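Local coordinates for protein chorismate synthase (Campylobacter jejuni, PDB 1SQ1) that probably catalyses, as a homotetramer with reduced FMN as cofactor, the anti-1,4-elimination of phosphate from 5-enolpyruvylshikimate-3-phosphate to give chorismate, at residues Ser12-Cys23 with Ala125-Gly134; Asp60-Val68 with Gly75-Phe83. All blocks are in the same frame, centred on the assembly; numbering follows the deposited sequence.

Interaction 1: Ser12-Cys23 with Ala125-Gly134; sequences SFGESHGVAVGC and ARESVARVAG
Val21 spreads its two methyl groups over the start of helix 128-143 and the loop leading into it. CG2, held between the backbone N and the carbonyl carbon (chi1 -60° places CG1 opposite the carbonyl carbon), reaches the helix, where it lies 3.6 Å from CG1 of Val129. CG1 turns to the preceding loop and rests 4.0 Å from CB of Ala125, while its other neighbour is the Arg126 side chain, which crosses it at about a right angle and approaches with CG and NH1. Two residues on, Cys23 points the same way. Its SG sits over the next turn of the helix, 4.0 Å from CB of Ala133 and 3.7 Å from N of Gly134.

Ala130 is the residue on which the two strands converge. Its methyl group meets CB of Ser12 at 3.6 Å and CB of Cys23 at 4.0 Å, so one small side chain touches both arms of the hairpin. Where strand 9-13 ends, CB of Ala125 lies 3.6 Å from CA of Gly14, bringing the loop before the helix close to the hairpin backbone.

Strand 21-23 and helix 128-134 run in roughly the same direction, their axes 7.3 Å apart at an angle of 33°, and the interface is almost wholly apolar. Around it, Val129 also packs on Leu43 of helix 36-45 and on Arg46, predicted to bind NADP(+), and Ser128 OG hydrogen-bonds Arg46 NE. Phe13, whose side chain leaves the strand away from the helix, meets Phe13 of the second subunit. The contact is thus a helix-on-sheet layer of the alpha/beta chorismate synthase fold, with a beta-hairpin laid against the first turns of a helix that begins a few residues after the predicted FMN-binding residues Arg122, Ser123 and Ser124.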
# COMPACT_ATOMS: atom_id res chain seq x y z
N SER A 12 -3.03 10.93 -11.05
CA SER A 12 -3.32 12.17 -11.77
C SER A 12 -2.91 13.38 -10.96
O SER A 12 -3.19 13.47 -9.77
CB SER A 12 -4.80 12.26 -12.15
OG SER A 12 -5.66 12.11 -11.02
N PHE A 13 -2.20 14.29 -11.60
CA PHE A 13 -1.76 15.48 -10.92
C PHE A 13 -2.40 16.67 -11.60
O PHE A 13 -2.62 16.68 -12.81
CB PHE A 13 -0.23 15.58 -10.93
CG PHE A 13 0.37 15.48 -12.29
CD1 PHE A 13 0.76 16.63 -12.98
CD2 PHE A 13 0.54 14.24 -12.90
CE1 PHE A 13 1.31 16.54 -14.25
CE2 PHE A 13 1.09 14.14 -14.17
CZ PHE A 13 1.48 15.29 -14.85
N GLY A 14 -2.73 17.67 -10.80
CA GLY A 14 -3.37 18.84 -11.34
C GLY A 14 -2.41 19.95 -11.68
O GLY A 14 -1.19 19.84 -11.49
N GLU A 15 -2.98 21.05 -12.17
CA GLU A 15 -2.22 22.22 -12.56
C GLU A 15 -3.15 23.43 -12.44
O GLU A 15 -4.09 23.56 -13.22
CB GLU A 15 -1.74 22.05 -14.01
CG GLU A 15 -0.59 22.93 -14.42
CD GLU A 15 -0.96 24.40 -14.46
OE1 GLU A 15 -0.91 25.07 -13.41
OE2 GLU A 15 -1.31 24.87 -15.57
N SER A 16 -2.89 24.30 -11.47
CA SER A 16 -3.72 25.48 -11.29
C SER A 16 -3.90 26.21 -12.62
O SER A 16 -3.17 25.95 -13.58
CB SER A 16 -3.09 26.41 -10.26
OG SER A 16 -2.88 25.74 -9.03
N HIS A 17 -4.88 27.11 -12.68
CA HIS A 17 -5.14 27.86 -13.91
C HIS A 17 -5.77 26.95 -14.98
O HIS A 17 -6.15 27.41 -16.06
CB HIS A 17 -3.84 28.48 -14.44
CG HIS A 17 -3.17 29.39 -13.46
ND1 HIS A 17 -2.97 29.04 -12.14
CD2 HIS A 17 -2.62 30.62 -13.61
CE1 HIS A 17 -2.34 30.02 -11.51
NE2 HIS A 17 -2.12 30.99 -12.38
N GLY A 18 -5.86 25.66 -14.66
CA GLY A 18 -6.46 24.71 -15.59
C GLY A 18 -5.84 24.66 -16.97
O GLY A 18 -6.50 24.27 -17.93
N VAL A 19 -4.58 25.06 -17.07
CA VAL A 19 -3.89 25.04 -18.36
C VAL A 19 -3.93 23.63 -18.93
O VAL A 19 -4.16 23.43 -20.13
CB VAL A 19 -2.41 25.50 -18.21
CG1 VAL A 19 -1.70 25.43 -19.55
CG2 VAL A 19 -2.36 26.93 -17.67
N ALA A 20 -3.73 22.64 -18.06
CA ALA A 20 -3.76 21.24 -18.48
C ALA A 20 -3.66 20.28 -17.29
O ALA A 20 -3.21 20.65 -16.20
CB ALA A 20 -2.62 20.97 -19.46
N VAL A 21 -4.11 19.05 -17.50
CA VAL A 21 -4.07 18.03 -16.47
C VAL A 21 -3.04 16.98 -16.89
O VAL A 21 -2.48 17.06 -17.98
CB VAL A 21 -5.43 17.33 -16.30
CG1 VAL A 21 -6.49 18.34 -15.92
CG2 VAL A 21 -5.82 16.64 -17.60
N GLY A 22 -2.78 16.01 -16.02
CA GLY A 22 -1.81 14.98 -16.37
C GLY A 22 -1.96 13.73 -15.53
O GLY A 22 -2.44 13.79 -14.40
N CYS A 23 -1.58 12.59 -16.10
CA CYS A 23 -1.66 11.34 -15.37
C CYS A 23 -0.39 10.52 -15.54
O CYS A 23 0.44 10.80 -16.41
CB CYS A 23 -2.88 10.52 -15.80
SG CYS A 23 -2.74 9.55 -17.31
N ALA A 125 -8.09 20.79 -10.46
CA ALA A 125 -8.09 20.27 -11.83
C ALA A 125 -9.37 19.49 -12.18
O ALA A 125 -10.23 19.26 -11.32
CB ALA A 125 -6.84 19.39 -12.07
N ARG A 126 -9.51 19.11 -13.46
CA ARG A 126 -10.66 18.34 -13.94
C ARG A 126 -10.23 16.89 -14.23
O ARG A 126 -10.14 16.47 -15.39
CB ARG A 126 -11.25 19.01 -15.20
CG ARG A 126 -10.28 19.23 -16.37
CD ARG A 126 -10.86 20.23 -17.38
NE ARG A 126 -10.46 19.98 -18.77
CZ ARG A 126 -9.24 20.17 -19.27
NH1 ARG A 126 -8.26 20.64 -18.51
NH2 ARG A 126 -9.00 19.89 -20.55
N GLU A 127 -9.96 16.15 -13.15
CA GLU A 127 -9.52 14.75 -13.17
C GLU A 127 -10.11 13.91 -14.29
O GLU A 127 -9.44 13.04 -14.84
CB GLU A 127 -9.85 14.08 -11.82
CG GLU A 127 -11.15 14.59 -11.16
CD GLU A 127 -12.15 13.49 -10.82
OE1 GLU A 127 -12.71 12.87 -11.75
OE2 GLU A 127 -12.40 13.25 -9.62
N SER A 128 -11.37 14.17 -14.61
CA SER A 128 -12.09 13.47 -15.66
C SER A 128 -11.21 13.19 -16.88
O SER A 128 -11.17 12.06 -17.38
CB SER A 128 -13.31 14.30 -16.06
OG SER A 128 -14.06 13.66 -17.07
N VAL A 129 -10.52 14.23 -17.37
CA VAL A 129 -9.64 14.11 -18.53
C VAL A 129 -8.53 13.08 -18.28
O VAL A 129 -8.22 12.25 -19.14
CB VAL A 129 -8.97 15.45 -18.87
CG1 VAL A 129 -8.02 15.28 -20.05
CG2 VAL A 129 -10.03 16.48 -19.19
N ALA A 130 -7.92 13.17 -17.10
CA ALA A 130 -6.86 12.25 -16.73
C ALA A 130 -7.39 10.82 -16.63
O ALA A 130 -6.86 9.92 -17.27
CB ALA A 130 -6.25 12.69 -15.40
N ARG A 131 -8.45 10.61 -15.85
CA ARG A 131 -9.02 9.28 -15.68
C ARG A 131 -9.22 8.61 -17.03
O ARG A 131 -8.99 7.42 -17.18
CB ARG A 131 -10.36 9.38 -14.95
CG ARG A 131 -10.37 10.42 -13.83
CD ARG A 131 -11.73 10.55 -13.15
NE ARG A 131 -12.05 9.42 -12.29
CZ ARG A 131 -12.17 9.50 -10.97
NH1 ARG A 131 -12.47 8.41 -10.27
NH2 ARG A 131 -12.01 10.66 -10.35
N VAL A 132 -9.66 9.39 -18.02
CA VAL A 132 -9.87 8.87 -19.38
C VAL A 132 -8.52 8.48 -20.03
O VAL A 132 -8.37 7.35 -20.51
CB VAL A 132 -10.60 9.90 -20.26
CG1 VAL A 132 -10.82 9.34 -21.67
CG2 VAL A 132 -11.93 10.24 -19.63
N ALA A 133 -7.56 9.40 -20.06
CA ALA A 133 -6.27 9.08 -20.65
C ALA A 133 -5.76 7.76 -20.07
O ALA A 133 -5.51 6.80 -20.80
CB ALA A 133 -5.27 10.18 -20.36
N GLY A 134 -5.63 7.72 -18.74
CA GLY A 134 -5.16 6.53 -18.06
C GLY A 134 -5.91 5.27 -18.43
O GLY A 134 -5.30 4.24 -18.70

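Interaction 2: Asp60-Val68 with Gly75-Phe83; sequences DKAQVLSGV and GHPIAIVVF. With SO4 (sulfate ion), chain C.
Backbone hydrogen bonds join strands 62-64 and 78-82 as antiparallel neighbours. Gln63 and Val81 form the hydrogen-bonded pair: Gln63 N donates to Val81 O at 2.8 Å, and Val81 N returns a longer bond to Gln63 O. Ala62 with Val82 and Val64 with Ile80 flank it as non-hydrogen-bonded pairs. Further along, Ala79 O accepts from Leu65 N at 2.6 Å and, weakly, from Ser66 N, where strand 62-64 gives way to loop.

Side-chain hydrogen bonding is confined to this end. With chi1 at 62°, Ser66 OG lies between its own backbone N and carbonyl carbon, and it donates to Pro77 O at 3.0 Å.

Apolar contacts divide between the two faces of the sheet. On one, Ala62 CB lies against Val82 CG2 at 3.6 Å, and the methyls of Val64 face those of Ile78 and Ile80; helix 36-45 covers this side through Leu43, on Ala62 and Val82, and helix 128-143 through Val137, on Ile78 and Ile80. On the other, Leu65 lies across Val81 obliquely, bringing its CD1 branch to CG2 of Val81, and its CB also meets CB of Ala79. Here Glu15 of the second subunit packs on Leu65.

A sulfate ion, probably from the crystallisation liquor, occupies the loop end, weakly bonded by Gly67 N through O1. Thr74 OG1 of the same chain and Ser124 N of the second subunit also bond it. The chemistry implies a pairing fixed by main-chain bonds, with one apolar face packed largely against two helices and a loop end able to hold an anion at a subunit boundary.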
# COMPACT_ATOMS: atom_id res chain seq x y z
N ASP A 60 -6.77 20.19 -26.27
CA ASP A 60 -7.13 19.00 -25.50
C ASP A 60 -6.47 17.74 -26.10
O ASP A 60 -7.03 16.65 -26.03
CB ASP A 60 -8.66 18.84 -25.48
CG ASP A 60 -9.14 18.00 -24.30
OD1 ASP A 60 -8.77 16.81 -24.22
OD2 ASP A 60 -9.89 18.53 -23.45
N LYS A 61 -5.29 17.92 -26.68
CA LYS A 61 -4.56 16.80 -27.27
C LYS A 61 -3.61 16.19 -26.24
O LYS A 61 -2.95 16.92 -25.50
CB LYS A 61 -3.77 17.26 -28.50
CG LYS A 61 -2.90 16.17 -29.12
CD LYS A 61 -2.28 16.63 -30.43
CE LYS A 61 -3.35 17.01 -31.45
NZ LYS A 61 -4.32 15.90 -31.73
N ALA A 62 -3.56 14.86 -26.21
CA ALA A 62 -2.71 14.12 -25.28
C ALA A 62 -1.27 14.00 -25.77
O ALA A 62 -1.03 13.64 -26.91
CB ALA A 62 -3.29 12.71 -25.06
N GLN A 63 -0.33 14.31 -24.89
CA GLN A 63 1.08 14.22 -25.24
C GLN A 63 1.83 13.20 -24.37
O GLN A 63 2.23 13.50 -23.24
CB GLN A 63 1.74 15.60 -25.12
CG GLN A 63 3.10 15.67 -25.80
CD GLN A 63 3.77 17.03 -25.67
OE1 GLN A 63 3.19 18.05 -26.05
NE2 GLN A 63 5.00 17.05 -25.15
N VAL A 64 2.02 12.00 -24.90
CA VAL A 64 2.72 10.95 -24.18
C VAL A 64 4.15 11.39 -23.87
O VAL A 64 4.94 11.59 -24.78
CB VAL A 64 2.79 9.68 -25.02
CG1 VAL A 64 3.48 8.58 -24.22
CG2 VAL A 64 1.40 9.26 -25.43
N LEU A 65 4.47 11.51 -22.59
CA LEU A 65 5.81 11.93 -22.18
C LEU A 65 6.85 10.82 -22.03
O LEU A 65 8.04 11.07 -22.18
CB LEU A 65 5.73 12.71 -20.88
CG LEU A 65 4.90 13.99 -20.89
CD1 LEU A 65 5.20 14.77 -19.62
CD2 LEU A 65 5.24 14.83 -22.12
N SER A 66 6.42 9.59 -21.73
CA SER A 66 7.37 8.50 -21.53
C SER A 66 6.70 7.14 -21.43
O SER A 66 5.50 7.00 -21.69
CB SER A 66 8.15 8.73 -20.24
OG SER A 66 7.27 8.75 -19.13
N GLY A 67 7.48 6.14 -21.05
CA GLY A 67 6.96 4.80 -20.90
C GLY A 67 6.79 4.07 -22.22
O GLY A 67 6.47 2.88 -22.25
N VAL A 68 6.97 4.80 -23.32
CA VAL A 68 6.84 4.22 -24.65
C VAL A 68 7.98 4.66 -25.55
O VAL A 68 8.49 5.78 -25.45
CB VAL A 68 5.52 4.63 -25.32
CG1 VAL A 68 4.35 4.01 -24.58
CG2 VAL A 68 5.41 6.14 -25.34
N GLY A 75 7.64 -0.47 -20.33
CA GLY A 75 7.45 -1.16 -19.07
C GLY A 75 7.68 -0.20 -17.93
O GLY A 75 7.57 -0.57 -16.77
N HIS A 76 8.01 1.04 -18.26
CA HIS A 76 8.24 2.08 -17.26
C HIS A 76 7.01 2.98 -17.18
O HIS A 76 6.12 2.90 -18.04
CB HIS A 76 9.47 2.93 -17.62
CG HIS A 76 10.76 2.17 -17.65
ND1 HIS A 76 11.97 2.76 -17.38
CD2 HIS A 76 11.03 0.87 -17.91
CE1 HIS A 76 12.93 1.86 -17.47
NE2 HIS A 76 12.38 0.70 -17.79
N PRO A 77 6.94 3.85 -16.14
CA PRO A 77 5.80 4.75 -15.97
C PRO A 77 5.55 5.57 -17.23
O PRO A 77 6.46 6.20 -17.78
CB PRO A 77 6.21 5.61 -14.77
CG PRO A 77 7.69 5.49 -14.75
CD PRO A 77 7.92 4.05 -15.06
N ILE A 78 4.30 5.57 -17.68
CA ILE A 78 3.89 6.27 -18.89
C ILE A 78 3.32 7.64 -18.55
O ILE A 78 2.14 7.76 -18.26
CB ILE A 78 2.84 5.44 -19.64
CG1 ILE A 78 3.43 4.08 -19.98
CG2 ILE A 78 2.37 6.16 -20.88
CD1 ILE A 78 2.43 3.11 -20.50
N ALA A 79 4.14 8.68 -18.59
CA ALA A 79 3.61 10.00 -18.27
C ALA A 79 2.84 10.58 -19.46
O ALA A 79 3.20 10.35 -20.61
CB ALA A 79 4.73 10.94 -17.85
N ILE A 80 1.78 11.31 -19.16
CA ILE A 80 0.95 11.92 -20.19
C ILE A 80 0.41 13.27 -19.72
O ILE A 80 0.06 13.44 -18.55
CB ILE A 80 -0.25 11.01 -20.58
CG1 ILE A 80 0.27 9.66 -21.12
CG2 ILE A 80 -1.11 11.72 -21.60
CD1 ILE A 80 -0.81 8.72 -21.66
N VAL A 81 0.35 14.23 -20.64
CA VAL A 81 -0.15 15.56 -20.33
C VAL A 81 -1.13 15.96 -21.42
O VAL A 81 -0.84 15.81 -22.61
CB VAL A 81 0.98 16.61 -20.28
CG1 VAL A 81 0.47 17.89 -19.66
CG2 VAL A 81 2.16 16.08 -19.50
N VAL A 82 -2.29 16.46 -21.01
CA VAL A 82 -3.32 16.86 -21.95
C VAL A 82 -3.71 18.32 -21.72
O VAL A 82 -3.90 18.73 -20.59
CB VAL A 82 -4.57 15.98 -21.80
CG1 VAL A 82 -5.64 16.42 -22.77
CG2 VAL A 82 -4.20 14.53 -22.04
N PHE A 83 -3.81 19.08 -22.80
CA PHE A 83 -4.18 20.50 -22.72
C PHE A 83 -5.63 20.75 -23.14
O PHE A 83 -6.00 21.87 -23.50
CB PHE A 83 -3.25 21.35 -23.59
CG PHE A 83 -1.81 21.33 -23.16
CD1 PHE A 83 -0.96 20.30 -23.55
CD2 PHE A 83 -1.31 22.34 -22.33
CE1 PHE A 83 0.37 20.26 -23.12
CE2 PHE A 83 0.02 22.31 -21.89
CZ PHE A 83 0.87 21.27 -22.29
S SO4 C . 11.10 5.72 -21.37
O1 SO4 C . 10.08 6.34 -22.25
O2 SO4 C . 12.25 5.27 -22.21
O3 SO4 C . 11.56 6.72 -20.37
O4 SO4 C . 10.51 4.54 -20.67

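How the interactions relate
Both contacts belong to one antiparallel sheet: strand 21-26 of interaction 1 is the neighbour of strand 78-82 of interaction 2, with Val21 O near Val82 N and Cys23 N near Ile80 O, each 3.1 Å apart and probably hydrogen-bonded. Along the chain, interaction 2 is nested inside the loop that interaction 1 closes. Interaction 1 is the more buried and joins sheet to helix through small apolar groups; interaction 2, only partly buried, lies at the sheet's outer strand within the chain and depends on main-chain bonding. Helix 128-143 spans both, since Val129 also touches Val82. Each also borders the second subunit, Gly14 and Ser66 being linked weakly across that boundary.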